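Side-chain contacts in peptidoglycan-N-acetylmuramic acid deacetylase PdaC (Bacillus subtilis subsp. subtilis str. 168, PDB 6H8N), which removes the acetyl group from N-acetylmuramic acid residues of peptidoglycan, which confers resistance to lysozyme, and also deacetylates short chitin oligomers: residues D30-Y35 against E61-G66; A23-I28 against P52-R57; P102-P107 against T185-E190; R145-A150 against I173-D178. The protein carries 1 engineered substitution. All coordinates share one frame; numbering follows the deposited sequence.

Contact 1. Residues D30-Y35 against E61-G66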
loop_
_atom_site.group_PDB
_atom_site.type_symbol
_atom_site.label_atom_id
_atom_site.label_comp_id
_atom_site.label_asym_id
_atom_site.label_seq_id
_atom_site.Cartn_x
_atom_site.Cartn_y
_atom_site.Cartn_z
ATOM N N ASP A 30 10.548 -7.115 7.847
ATOM C CA ASP A 30 11.842 -7.800 7.838
ATOM C C ASP A 30 12.236 -8.196 6.423
ATOM O O ASP A 30 13.394 -8.030 6.027
ATOM C CB ASP A 30 11.802 -9.064 8.699
ATOM C CG ASP A 30 11.776 -8.796 10.192
ATOM O OD1 ASP A 30 11.986 -7.659 10.643
ATOM O OD2 ASP A 30 11.561 -9.789 10.929
ATOM N N SER A 31 11.294 -8.757 5.663
ATOM C CA SER A 31 11.575 -9.183 4.295
ATOM C C SER A 31 11.963 -7.991 3.433
ATOM O O SER A 31 12.908 -8.056 2.644
ATOM C CB SER A 31 10.346 -9.865 3.686
ATOM O OG SER A 31 9.930 -11.016 4.387
ATOM N N LEU A 32 11.206 -6.895 3.533
ATOM C CA LEU A 32 11.528 -5.706 2.758
ATOM C C LEU A 32 12.921 -5.201 3.095
ATOM O O LEU A 32 13.701 -4.861 2.199
ATOM C CB LEU A 32 10.488 -4.611 3.015
ATOM C CG LEU A 32 9.096 -4.892 2.461
ATOM C CD1 LEU A 32 8.069 -3.945 3.087
ATOM C CD2 LEU A 32 9.086 -4.768 0.936
ATOM N N LYS A 33 13.256 -5.156 4.384
ATOM C CA LYS A 33 14.566 -4.675 4.787
ATOM C C LYS A 33 15.669 -5.587 4.263
ATOM O O LYS A 33 16.685 -5.103 3.746
ATOM C CB LYS A 33 14.604 -4.547 6.311
ATOM C CG LYS A 33 15.932 -4.072 6.859
ATOM C CD LYS A 33 15.794 -3.555 8.297
ATOM C CE LYS A 33 15.139 -4.543 9.241
ATOM N NZ LYS A 33 15.012 -3.979 10.641
ATOM N N LYS A 34 15.466 -6.905 4.351
ATOM C CA LYS A 34 16.475 -7.872 3.906
ATOM C C LYS A 34 16.761 -7.714 2.424
ATOM O O LYS A 34 17.921 -7.761 1.996
ATOM C CB LYS A 34 15.976 -9.284 4.195
ATOM C CG LYS A 34 16.882 -10.415 3.656
ATOM C CD LYS A 34 16.273 -11.778 3.969
ATOM C CE LYS A 34 16.972 -12.915 3.243
ATOM N NZ LYS A 34 16.352 -14.250 3.560
ATOM N N TYR A 35 15.718 -7.530 1.619
ATOM C CA TYR A 35 15.867 -7.441 0.177
ATOM C C TYR A 35 15.987 -6.008 -0.323
ATOM O O TYR A 35 16.010 -5.784 -1.534
ATOM C CB TYR A 35 14.732 -8.205 -0.515
ATOM C CG TYR A 35 14.848 -9.693 -0.301
ATOM C CD1 TYR A 35 15.857 -10.423 -0.919
ATOM C CD2 TYR A 35 13.970 -10.368 0.536
ATOM C CE1 TYR A 35 15.975 -11.789 -0.713
ATOM C CE2 TYR A 35 14.081 -11.742 0.749
ATOM C CZ TYR A 35 15.086 -12.441 0.118
ATOM O OH TYR A 35 15.206 -13.800 0.325
ATOM N N GLU A 61 11.683 2.690 8.519
ATOM C CA GLU A 61 12.330 1.852 7.515
ATOM C C GLU A 61 12.018 2.283 6.089
ATOM O O GLU A 61 12.343 1.550 5.150
ATOM C CB GLU A 61 12.014 0.375 7.789
ATOM C CG GLU A 61 12.614 -0.049 9.143
ATOM C CD GLU A 61 12.493 -1.516 9.517
ATOM O OE1 GLU A 61 11.927 -2.310 8.746
ATOM O OE2 GLU A 61 12.986 -1.890 10.619
ATOM N N GLY A 62 11.465 3.480 5.898
ATOM C CA GLY A 62 11.350 4.054 4.585
ATOM C C GLY A 62 10.095 3.705 3.823
ATOM O O GLY A 62 10.003 4.024 2.640
ATOM N N ASN A 63 9.130 3.063 4.453
ATOM C CA ASN A 63 7.893 2.702 3.787
ATOM C C ASN A 63 6.883 3.838 3.870
ATOM O O ASN A 63 6.955 4.707 4.745
ATOM C CB ASN A 63 7.370 1.417 4.402
ATOM C CG ASN A 63 8.392 0.323 4.313
ATOM O OD1 ASN A 63 8.674 -0.177 3.214
ATOM N ND2 ASN A 63 8.967 -0.066 5.454
ATOM N N GLU A 64 5.947 3.832 2.938
ATOM C CA GLU A 64 4.901 4.835 2.880
ATOM C C GLU A 64 3.679 4.303 3.617
ATOM O O GLU A 64 3.418 3.092 3.619
ATOM C CB GLU A 64 4.558 5.172 1.423
ATOM C CG GLU A 64 3.536 6.289 1.282
ATOM C CD GLU A 64 3.420 6.833 -0.119
ATOM O OE1 GLU A 64 3.753 6.150 -1.090
ATOM O OE2 GLU A 64 2.953 7.999 -0.255
ATOM N N VAL A 65 2.939 5.205 4.257
ATOM C CA VAL A 65 1.738 4.862 5.006
ATOM C C VAL A 65 0.556 5.599 4.409
ATOM O O VAL A 65 0.590 6.827 4.246
ATOM C CB VAL A 65 1.891 5.188 6.497
ATOM C CG1 VAL A 65 0.573 4.963 7.248
ATOM C CG2 VAL A 65 2.993 4.345 7.082
ATOM N N GLY A 66 -0.507 4.847 4.122
ATOM C CA GLY A 66 -1.754 5.396 3.644
ATOM C C GLY A 66 -2.887 5.092 4.609
ATOM O O GLY A 66 -2.757 4.278 5.515
#

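Contact 2. Residues A23-I28 against P52-R57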
loop_
_atom_site.group_PDB
_atom_site.type_symbol
_atom_site.label_atom_id
_atom_site.label_comp_id
_atom_site.label_asym_id
_atom_site.label_seq_id
_atom_site.Cartn_x
_atom_site.Cartn_y
_atom_site.Cartn_z
ATOM N N ALA A 23 2.637 -9.571 14.339
ATOM C CA ALA A 23 3.159 -10.880 13.986
ATOM C C ALA A 23 3.365 -11.011 12.486
ATOM O O ALA A 23 4.331 -11.644 12.043
ATOM C CB ALA A 23 2.231 -11.972 14.505
ATOM N N THR A 24 2.473 -10.436 11.684
ATOM C CA THR A 24 2.580 -10.544 10.236
ATOM C C THR A 24 3.256 -9.321 9.621
ATOM O O THR A 24 4.159 -9.467 8.791
ATOM C CB THR A 24 1.196 -10.769 9.628
ATOM O OG1 THR A 24 0.292 -9.781 10.126
ATOM C CG2 THR A 24 0.659 -12.131 10.011
ATOM N N THR A 25 2.880 -8.113 10.048
ATOM C CA THR A 25 3.493 -6.905 9.514
ATOM C C THR A 25 4.988 -6.866 9.773
ATOM O O THR A 25 5.760 -6.471 8.894
ATOM C CB THR A 25 2.811 -5.669 10.101
ATOM O OG1 THR A 25 1.392 -5.770 9.916
ATOM C CG2 THR A 25 3.341 -4.391 9.454
ATOM N N ASN A 26 5.433 -7.276 10.971
ATOM C CA ASN A 26 6.873 -7.233 11.247
ATOM C C ASN A 26 7.653 -8.193 10.356
ATOM O O ASN A 26 8.791 -7.911 9.971
ATOM C CB ASN A 26 7.181 -7.543 12.709
ATOM C CG ASN A 26 6.877 -6.395 13.628
ATOM O OD1 ASN A 26 7.009 -5.221 13.260
ATOM N ND2 ASN A 26 6.538 -6.720 14.860
ATOM N N GLN A 27 7.071 -9.352 10.055
ATOM C CA GLN A 27 7.725 -10.290 9.155
ATOM C C GLN A 27 7.882 -9.684 7.764
ATOM O O GLN A 27 8.943 -9.799 7.142
ATOM C CB GLN A 27 6.897 -11.577 9.112
ATOM C CG GLN A 27 7.529 -12.690 8.340
ATOM C CD GLN A 27 6.608 -13.882 8.172
ATOM O OE1 GLN A 27 5.911 -14.292 9.099
ATOM N NE2 GLN A 27 6.618 -14.445 6.992
ATOM N N ILE A 28 6.844 -8.989 7.278
ATOM C CA ILE A 28 6.911 -8.343 5.974
ATOM C C ILE A 28 7.944 -7.224 5.988
ATOM O O ILE A 28 8.739 -7.083 5.055
ATOM C CB ILE A 28 5.512 -7.845 5.580
ATOM C CG1 ILE A 28 4.584 -9.046 5.326
ATOM C CG2 ILE A 28 5.565 -6.921 4.360
ATOM C CD1 ILE A 28 3.115 -8.711 5.330
ATOM N N PRO A 52 1.031 1.195 17.981
ATOM C CA PRO A 52 1.729 2.404 17.505
ATOM C C PRO A 52 3.180 2.141 17.151
ATOM O O PRO A 52 3.731 2.779 16.234
ATOM C CB PRO A 52 1.598 3.368 18.691
ATOM C CG PRO A 52 1.368 2.472 19.896
ATOM C CD PRO A 52 0.526 1.357 19.351
ATOM N N GLU A 53 3.827 1.207 17.859
ATOM C CA GLU A 53 5.221 0.877 17.567
ATOM C C GLU A 53 5.411 0.406 16.131
ATOM O O GLU A 53 6.474 0.627 15.534
ATOM C CB GLU A 53 5.699 -0.229 18.527
ATOM C CG GLU A 53 5.001 -1.620 18.372
ATOM C CD GLU A 53 3.608 -1.739 19.050
ATOM O OE1 GLU A 53 3.069 -0.778 19.665
ATOM O OE2 GLU A 53 3.059 -2.860 18.961
ATOM N N THR A 54 4.424 -0.286 15.576
ATOM C CA THR A 54 4.572 -0.823 14.237
ATOM C C THR A 54 4.434 0.272 13.188
ATOM O O THR A 54 5.121 0.228 12.167
ATOM C CB THR A 54 3.561 -1.950 14.052
ATOM O OG1 THR A 54 3.673 -2.874 15.152
ATOM C CG2 THR A 54 3.816 -2.692 12.766
ATOM N N LEU A 55 3.595 1.275 13.447
ATOM C CA LEU A 55 3.564 2.456 12.580
ATOM C C LEU A 55 4.925 3.137 12.568
ATOM O O LEU A 55 5.448 3.488 11.508
ATOM C CB LEU A 55 2.499 3.439 13.075
ATOM C CG LEU A 55 2.508 4.792 12.388
ATOM C CD1 LEU A 55 2.182 4.667 10.916
ATOM C CD2 LEU A 55 1.569 5.748 13.073
ATOM N N ILE A 56 5.509 3.355 13.750
ATOM C CA ILE A 56 6.821 3.982 13.794
ATOM C C ILE A 56 7.838 3.162 13.011
ATOM O O ILE A 56 8.633 3.715 12.247
ATOM C CB ILE A 56 7.264 4.245 15.251
ATOM C CG1 ILE A 56 6.331 5.239 15.953
ATOM C CG2 ILE A 56 8.717 4.721 15.286
ATOM C CD1 ILE A 56 6.288 6.595 15.323
ATOM N N ARG A 57 7.836 1.841 13.190
ATOM C CA ARG A 57 8.812 1.016 12.493
ATOM C C ARG A 57 8.664 1.118 10.975
ATOM O O ARG A 57 9.657 1.262 10.249
ATOM C CB ARG A 57 8.724 -0.441 12.945
ATOM C CG ARG A 57 9.796 -1.291 12.283
ATOM C CD ARG A 57 9.852 -2.756 12.716
ATOM N NE ARG A 57 10.792 -3.349 11.785
ATOM C CZ ARG A 57 10.819 -4.608 11.369
ATOM N NH1 ARG A 57 9.985 -5.507 11.866
ATOM N NH2 ARG A 57 11.688 -4.945 10.430
HETATM O O HOH W 1 6.681 -3.246 14.986
#

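Contact 3. Residues P102-P107 against T185-E190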
loop_
_atom_site.group_PDB
_atom_site.type_symbol
_atom_site.label_atom_id
_atom_site.label_comp_id
_atom_site.label_asym_id
_atom_site.label_seq_id
_atom_site.Cartn_x
_atom_site.Cartn_y
_atom_site.Cartn_z
ATOM N N PRO A 102 -0.665 11.200 6.185
ATOM C CA PRO A 102 -0.815 10.492 4.905
ATOM C C PRO A 102 -1.461 11.380 3.861
ATOM O O PRO A 102 -2.328 12.197 4.164
ATOM C CB PRO A 102 -1.734 9.319 5.254
ATOM C CG PRO A 102 -1.467 9.071 6.721
ATOM C CD PRO A 102 -1.271 10.467 7.299
ATOM N N THR A 103 -1.033 11.181 2.614
ATOM C CA THR A 103 -1.677 11.803 1.469
ATOM C C THR A 103 -2.500 10.824 0.653
ATOM O O THR A 103 -3.337 11.262 -0.146
ATOM C CB THR A 103 -0.634 12.446 0.548
ATOM O OG1 THR A 103 0.249 11.444 0.089
ATOM C CG2 THR A 103 0.169 13.509 1.289
ATOM N N LEU A 104 -2.319 9.521 0.864
ATOM C CA LEU A 104 -3.006 8.483 0.110
ATOM C C LEU A 104 -4.111 7.881 0.956
ATOM O O LEU A 104 -3.908 7.577 2.137
ATOM C CB LEU A 104 -2.041 7.363 -0.279
ATOM C CG LEU A 104 -0.784 7.753 -1.047
ATOM C CD1 LEU A 104 0.113 6.541 -1.226
ATOM C CD2 LEU A 104 -1.157 8.340 -2.384
ATOM N N VAL A 105 -5.271 7.663 0.343
ATOM C CA VAL A 105 -6.373 6.971 0.991
ATOM C C VAL A 105 -6.772 5.779 0.134
ATOM O O VAL A 105 -6.775 5.859 -1.101
ATOM C CB VAL A 105 -7.572 7.912 1.250
ATOM C CG1 VAL A 105 -8.173 8.436 -0.047
ATOM C CG2 VAL A 105 -8.643 7.231 2.121
ATOM N N ARG A 106 -7.094 4.671 0.792
ATOM C CA ARG A 106 -7.569 3.470 0.111
ATOM C C ARG A 106 -8.897 3.088 0.748
ATOM O O ARG A 106 -8.920 2.502 1.840
ATOM C CB ARG A 106 -6.548 2.356 0.217
ATOM C CG ARG A 106 -6.985 1.065 -0.437
ATOM C CD ARG A 106 -5.860 0.065 -0.472
ATOM N NE ARG A 106 -4.921 0.304 -1.557
ATOM C CZ ARG A 106 -3.862 -0.457 -1.797
ATOM N NH1 ARG A 106 -3.574 -1.481 -0.996
ATOM N NH2 ARG A 106 -3.095 -0.207 -2.845
ATOM N N PRO A 107 -10.022 3.426 0.124
ATOM C CA PRO A 107 -11.324 3.122 0.731
ATOM C C PRO A 107 -11.515 1.623 0.847
ATOM O O PRO A 107 -11.225 0.897 -0.111
ATOM C CB PRO A 107 -12.315 3.719 -0.273
ATOM C CG PRO A 107 -11.554 4.858 -0.905
ATOM C CD PRO A 107 -10.152 4.288 -1.060
ATOM N N THR A 185 7.481 2.669 -3.319
ATOM C CA THR A 185 6.230 3.080 -2.707
ATOM C C THR A 185 5.264 3.564 -3.788
ATOM O O THR A 185 5.634 3.801 -4.944
ATOM C CB THR A 185 6.453 4.211 -1.708
ATOM O OG1 THR A 185 6.866 5.375 -2.436
ATOM C CG2 THR A 185 7.484 3.847 -0.657
ATOM N N VAL A 186 4.002 3.721 -3.404
ATOM C CA VAL A 186 3.005 4.230 -4.339
ATOM C C VAL A 186 3.398 5.603 -4.872
ATOM O O VAL A 186 3.300 5.873 -6.081
ATOM C CB VAL A 186 1.609 4.215 -3.686
ATOM C CG1 VAL A 186 0.583 5.040 -4.476
ATOM C CG2 VAL A 186 1.127 2.792 -3.525
ATOM N N SER A 187 3.836 6.498 -3.991
ATOM C CA SER A 187 4.235 7.832 -4.450
ATOM C C SER A 187 5.478 7.776 -5.335
ATOM O O SER A 187 5.590 8.550 -6.295
ATOM C CB SER A 187 4.423 8.756 -3.254
ATOM O OG SER A 187 3.159 8.971 -2.640
ATOM N N GLN A 188 6.421 6.872 -5.046
ATOM C CA GLN A 188 7.589 6.733 -5.899
ATOM C C GLN A 188 7.198 6.219 -7.273
ATOM O O GLN A 188 7.776 6.637 -8.283
ATOM C CB GLN A 188 8.611 5.813 -5.254
ATOM C CG GLN A 188 9.356 6.454 -4.101
ATOM C CD GLN A 188 10.126 5.469 -3.246
ATOM O OE1 GLN A 188 9.962 4.253 -3.333
ATOM N NE2 GLN A 188 10.975 6.007 -2.372
ATOM N N LEU A 189 6.226 5.308 -7.338
ATOM C CA LEU A 189 5.761 4.820 -8.629
ATOM C C LEU A 189 5.118 5.949 -9.433
ATOM O O LEU A 189 5.365 6.076 -10.642
ATOM C CB LEU A 189 4.779 3.679 -8.407
ATOM C CG LEU A 189 4.092 3.165 -9.675
ATOM C CD1 LEU A 189 5.101 2.638 -10.665
ATOM C CD2 LEU A 189 3.036 2.118 -9.295
ATOM N N GLU A 190 4.295 6.779 -8.787
ATOM C CA GLU A 190 3.721 7.942 -9.462
ATOM C C GLU A 190 4.814 8.811 -10.056
ATOM O O GLU A 190 4.687 9.307 -11.188
ATOM C CB GLU A 190 2.881 8.773 -8.482
ATOM C CG GLU A 190 1.567 8.153 -8.031
ATOM C CD GLU A 190 0.799 9.061 -7.063
ATOM O OE1 GLU A 190 -0.332 8.701 -6.647
ATOM O OE2 GLU A 190 1.325 10.151 -6.726
#

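Contact 4. Residues R145-A150 against I173-D178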
loop_
_atom_site.group_PDB
_atom_site.type_symbol
_atom_site.label_atom_id
_atom_site.label_comp_id
_atom_site.label_asym_id
_atom_site.label_seq_id
_atom_site.Cartn_x
_atom_site.Cartn_y
_atom_site.Cartn_z
ATOM N N ARG A 145 -0.369 -16.512 -8.076
ATOM C CA ARG A 145 -1.254 -15.511 -8.668
ATOM C C ARG A 145 -0.512 -14.185 -8.848
ATOM O O ARG A 145 -0.557 -13.563 -9.922
ATOM C CB ARG A 145 -2.508 -15.324 -7.801
ATOM C CG ARG A 145 -3.522 -16.459 -7.856
ATOM C CD ARG A 145 -4.834 -16.165 -7.080
ATOM N NE ARG A 145 -5.711 -15.253 -7.830
ATOM C CZ ARG A 145 -6.999 -15.012 -7.563
ATOM N NH1 ARG A 145 -7.687 -14.173 -8.331
ATOM N NH2 ARG A 145 -7.611 -15.584 -6.535
ATOM N N VAL A 146 0.208 -13.751 -7.820
ATOM C CA VAL A 146 0.941 -12.495 -7.927
ATOM C C VAL A 146 2.042 -12.594 -8.977
ATOM O O VAL A 146 2.191 -11.712 -9.835
ATOM C CB VAL A 146 1.503 -12.069 -6.561
ATOM C CG1 VAL A 146 2.468 -10.893 -6.713
ATOM C CG2 VAL A 146 0.369 -11.741 -5.604
ATOM N N MET A 147 2.853 -13.652 -8.920
ATOM C CA MET A 147 3.996 -13.724 -9.817
ATOM C C MET A 147 3.568 -13.880 -11.271
ATOM O O MET A 147 4.254 -13.370 -12.168
ATOM C CB MET A 147 4.943 -14.848 -9.401
ATOM C CG MET A 147 5.601 -14.662 -8.052
ATOM S SD MET A 147 6.417 -13.068 -7.798
ATOM C CE MET A 147 7.638 -13.093 -9.103
ATOM N N ASN A 148 2.424 -14.515 -11.530
ATOM C CA ASN A 148 1.950 -14.637 -12.897
ATOM C C ASN A 148 1.438 -13.308 -13.442
ATOM O O ASN A 148 1.465 -13.094 -14.660
ATOM C CB ASN A 148 0.872 -15.710 -12.996
ATOM C CG ASN A 148 1.427 -17.105 -12.828
ATOM O OD1 ASN A 148 2.634 -17.318 -12.915
ATOM N ND2 ASN A 148 0.551 -18.058 -12.567
ATOM N N GLN A 149 0.974 -12.409 -12.576
ATOM C CA GLN A 149 0.413 -11.132 -12.998
ATOM C C GLN A 149 1.370 -9.959 -12.825
ATOM O O GLN A 149 1.068 -8.857 -13.303
ATOM C CB GLN A 149 -0.874 -10.858 -12.215
ATOM C CG GLN A 149 -1.985 -11.848 -12.522
ATOM C CD GLN A 149 -3.173 -11.693 -11.593
ATOM O OE1 GLN A 149 -3.805 -10.640 -11.540
ATOM N NE2 GLN A 149 -3.480 -12.754 -10.849
ATOM N N ALA A 150 2.484 -10.151 -12.142
ATOM C CA ALA A 150 3.391 -9.046 -11.878
ATOM C C ALA A 150 3.948 -8.504 -13.187
ATOM O O ALA A 150 4.158 -9.234 -14.158
ATOM C CB ALA A 150 4.538 -9.515 -10.989
ATOM N N ILE A 173 8.529 -10.929 -2.503
ATOM C CA ILE A 173 9.591 -9.928 -2.413
ATOM C C ILE A 173 10.902 -10.500 -2.939
ATOM O O ILE A 173 11.614 -9.863 -3.723
ATOM C CB ILE A 173 9.719 -9.425 -0.970
ATOM C CG1 ILE A 173 8.505 -8.558 -0.600
ATOM C CG2 ILE A 173 11.040 -8.649 -0.774
ATOM C CD1 ILE A 173 8.308 -8.375 0.887
ATOM N N LYS A 174 11.234 -11.725 -2.533
ATOM C CA LYS A 174 12.466 -12.352 -3.013
ATOM C C LYS A 174 12.445 -12.533 -4.527
ATOM O O LYS A 174 13.412 -12.193 -5.225
ATOM C CB LYS A 174 12.667 -13.696 -2.341
ATOM C CG LYS A 174 13.967 -14.364 -2.778
ATOM C CD LYS A 174 14.121 -15.762 -2.215
ATOM C CE LYS A 174 15.527 -16.314 -2.449
ATOM N NZ LYS A 174 16.564 -15.524 -1.711
ATOM N N LYS A 175 11.370 -13.096 -5.052
ATOM C CA LYS A 175 11.324 -13.394 -6.480
ATOM C C LYS A 175 11.318 -12.130 -7.330
ATOM O O LYS A 175 11.979 -12.075 -8.368
ATOM C CB LYS A 175 10.143 -14.306 -6.795
ATOM C CG LYS A 175 10.346 -15.700 -6.253
ATOM C CD LYS A 175 9.258 -16.645 -6.674
ATOM C CE LYS A 175 9.703 -18.083 -6.418
ATOM N NZ LYS A 175 8.619 -19.040 -6.632
ATOM N N LEU A 176 10.573 -11.105 -6.920
ATOM C CA LEU A 176 10.594 -9.853 -7.674
ATOM C C LEU A 176 11.964 -9.193 -7.609
ATOM O O LEU A 176 12.443 -8.657 -8.619
ATOM C CB LEU A 176 9.514 -8.894 -7.175
ATOM C CG LEU A 176 8.072 -9.330 -7.412
ATOM C CD1 LEU A 176 7.144 -8.405 -6.617
ATOM C CD2 LEU A 176 7.731 -9.325 -8.902
ATOM N N THR A 177 12.609 -9.235 -6.445
ATOM C CA THR A 177 13.959 -8.699 -6.333
ATOM C C THR A 177 14.913 -9.475 -7.235
ATOM O O THR A 177 15.729 -8.874 -7.946
ATOM C CB THR A 177 14.405 -8.712 -4.865
ATOM O OG1 THR A 177 13.501 -7.914 -4.094
ATOM C CG2 THR A 177 15.804 -8.145 -4.721
ATOM N N ASP A 178 14.801 -10.805 -7.240
ATOM C CA ASP A 178 15.659 -11.629 -8.091
ATOM C C ASP A 178 15.435 -11.304 -9.565
ATOM O O ASP A 178 16.364 -11.425 -10.379
ATOM C CB ASP A 178 15.373 -13.120 -7.867
ATOM C CG ASP A 178 15.973 -13.693 -6.576
ATOM O OD1 ASP A 178 16.833 -13.069 -5.916
ATOM O OD2 ASP A 178 15.588 -14.847 -6.242
#

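Contact 1. Residues D30-Y35 against E61-G66
Lys33 and Glu61 meet through their charged ends in a salt bridge, Lys33 NZ to Glu61 OE2 at 2.9 Å. The ammonium does not lie in the carboxylate plane. It comes to OE2 from above, 47° out of that plane. The lysine chain leaves the helix with CG anti to the backbone N (chi1 179°). A bend at chi3 then turns its end to the carboxylate. Glu61 is extended beyond CG, and its end lies at an angle to the lysine chain. OE2 also pairs with Arg57 NE, while NH2 of the same guanidinium bonds Asp30 OD1, so Arg57 bridges the two acids. The two positive groups probably offset the like charges of the acids, whose oxygens Asp30 OD1 and Glu61 OE1 stand 5.7 Å apart. Deeper in, Leu32 CD1 packs against Asn63 OD1 at 3.8 Å. That oxygen accepts from the backbone N of Ala39, and ND2 donates to Met58 O. Both ends of the buried amide are therefore bonded, which fixes its rotation. Between the two pairs the chain turns at Gly62, at positive phi. Gly62 is the C-prime residue of a Schellman motif, which ends helix 52-60 before strand 64-67 of the central parallel sheet.

Contact 2. Residues A23-I28 against P52-R57
The short helical segments 23-28 and 52-57 run nearly parallel, 14° between their directions and 10.9 Å apart at closest approach. They belong to two helices of the polysaccharide deacetylase (NodB homology) domain. Strand 40-43 lies between these helices in the chain, as in a beta/alpha fold. Thr25 and Thr54 meet by their methyl groups, CG2 to CG2 at 3.8 Å. In both, CG2 is anti to the backbone N, which turns the methyls to each other. The hydroxyl of Thr25 bonds instead to Asp160 and to the backbone of Asn21. Arg57 reaches across with its chain extended from CG to NE. Its guanidinium, already held by Asp30 and Glu61, lies beside Asn26, where NH1 donates twice. One bond goes to the backbone Asn26 O (N-H...acceptor angle 138°), the other to the side-chain Asn26 OD1 (147°); both acceptors are 3.3 Å from Arg57 NH1. The amide and guanidinium planes are inclined to each other, and NH1 stands above the carbonyl plane of OD1. A water completes the link: it donates to Asn26 OD1 at 2.6 Å and lies 3.0 Å from Thr54 OG1.

Contact 3. Residues P102-P107 against T185-E190
Leu104 of the short strand 104-105 packs against the first turn of the C-terminal helix 186-197. The strand lies in the catalytic polysaccharide deacetylase domain, and a capping box of Thr185 and Gln188 starts the helix. The tight part is apolar. Leu104 CD1 meets Val186 CG1 at 3.6 Å and lies almost as near to Val186 CB. The two side chains meet at an angle, one leucine methyl against one valine branch. Val186 has CG1 anti to the backbone N (chi1 166°), which brings this branch to Leu104. Both residues are buried. Toward the partly exposed side the packing thins. Ser187 OG is 4.1 Å from Leu104 CD1, and its hydrogen bond goes to Glu64 OE2 of strand 64-67. Glu190 is looser still. Its OE1 stands 4.4 Å from Leu104 CD2, close to the like-charged Asp123, so the two acids would probably repel if both are ionised. Arg106, just after the strand, links this segment to the active site: it donates to Ser17, an engineered residue at the probable proton-acceptor position, and its backbone O accepts from the zinc ligand His68. The capping box holds the helix start by two bonds. Gln188 N donates to Thr185 OG1 at 3.0 Å. In return Thr185 N donates to Gln188 OE1 at 2.9 Å in a nearly straight bond of 171°, the N standing above the side-chain carbonyl plane.

Contact 4. Residues R145-A150 against I173-D178
This is helix-to-helix packing within the NodB homology domain, between the last turn of helix 139-149 and the C-terminal part of helix 163-178. It is plain structural packing, remote from the zinc site. Met147 contributes the largest share. Its methyl CE touches two residues of the other helix, 3.6 Å from Lys175 CB and 3.8 Å from Leu176 CD2. The side chain is bent at both chi2 (-51°) and chi3 (-60°). These turns curl the thioether against the opposing helix, and SD itself comes to 4.1 Å from both Lys175 CB and Leu176 CG. The approach is oblique to both partners. Lys175 meets the methionine with the base of its side chain. Beyond CG its chain is extended, and NZ forms a salt bridge with Glu171, one helical turn back. So the aliphatic part of the lysine packs while its charge is paired along its own helix. Leu176 goes further inward. Its CD2 also meets Ala150 CB at 3.8 Å, so one leucine methyl touches both Met147 and Ala150. Ala150 is the first residue to leave helical geometry after helix 139-149. The contact thus runs from the partly exposed methionine and the exposed lysine to the buried leucine. Below it lies the central parallel sheet: Ala150 touches Ile12 and Leu176 touches Leu14, both of strand 11-17. Leu176 also reaches Leu183 of strand 182-183, while Ile173, on the same helix, packs against helix 22-35.

Contacts 1 and 2 share helix 22-35, and one charge network joins them. Their chemistry is mainly polar: charges toward the surface, with Leu32 and the two threonine methyls packed below. Contacts 3 and 4 have no hydrogen bond between their segments and rest on apolar carbon contacts. Contact 3 is the most central of the four and contact 4 is peripheral. The centre of contact 3 lies about 7 Å from the centre of the chain, and that of contact 4 about 16 Å. Contact 1 touches both: strand 64-67 connects it to contact 3, and Tyr35 packs on Ile173 of contact 4. All four contacts pair buried residues with more exposed ones.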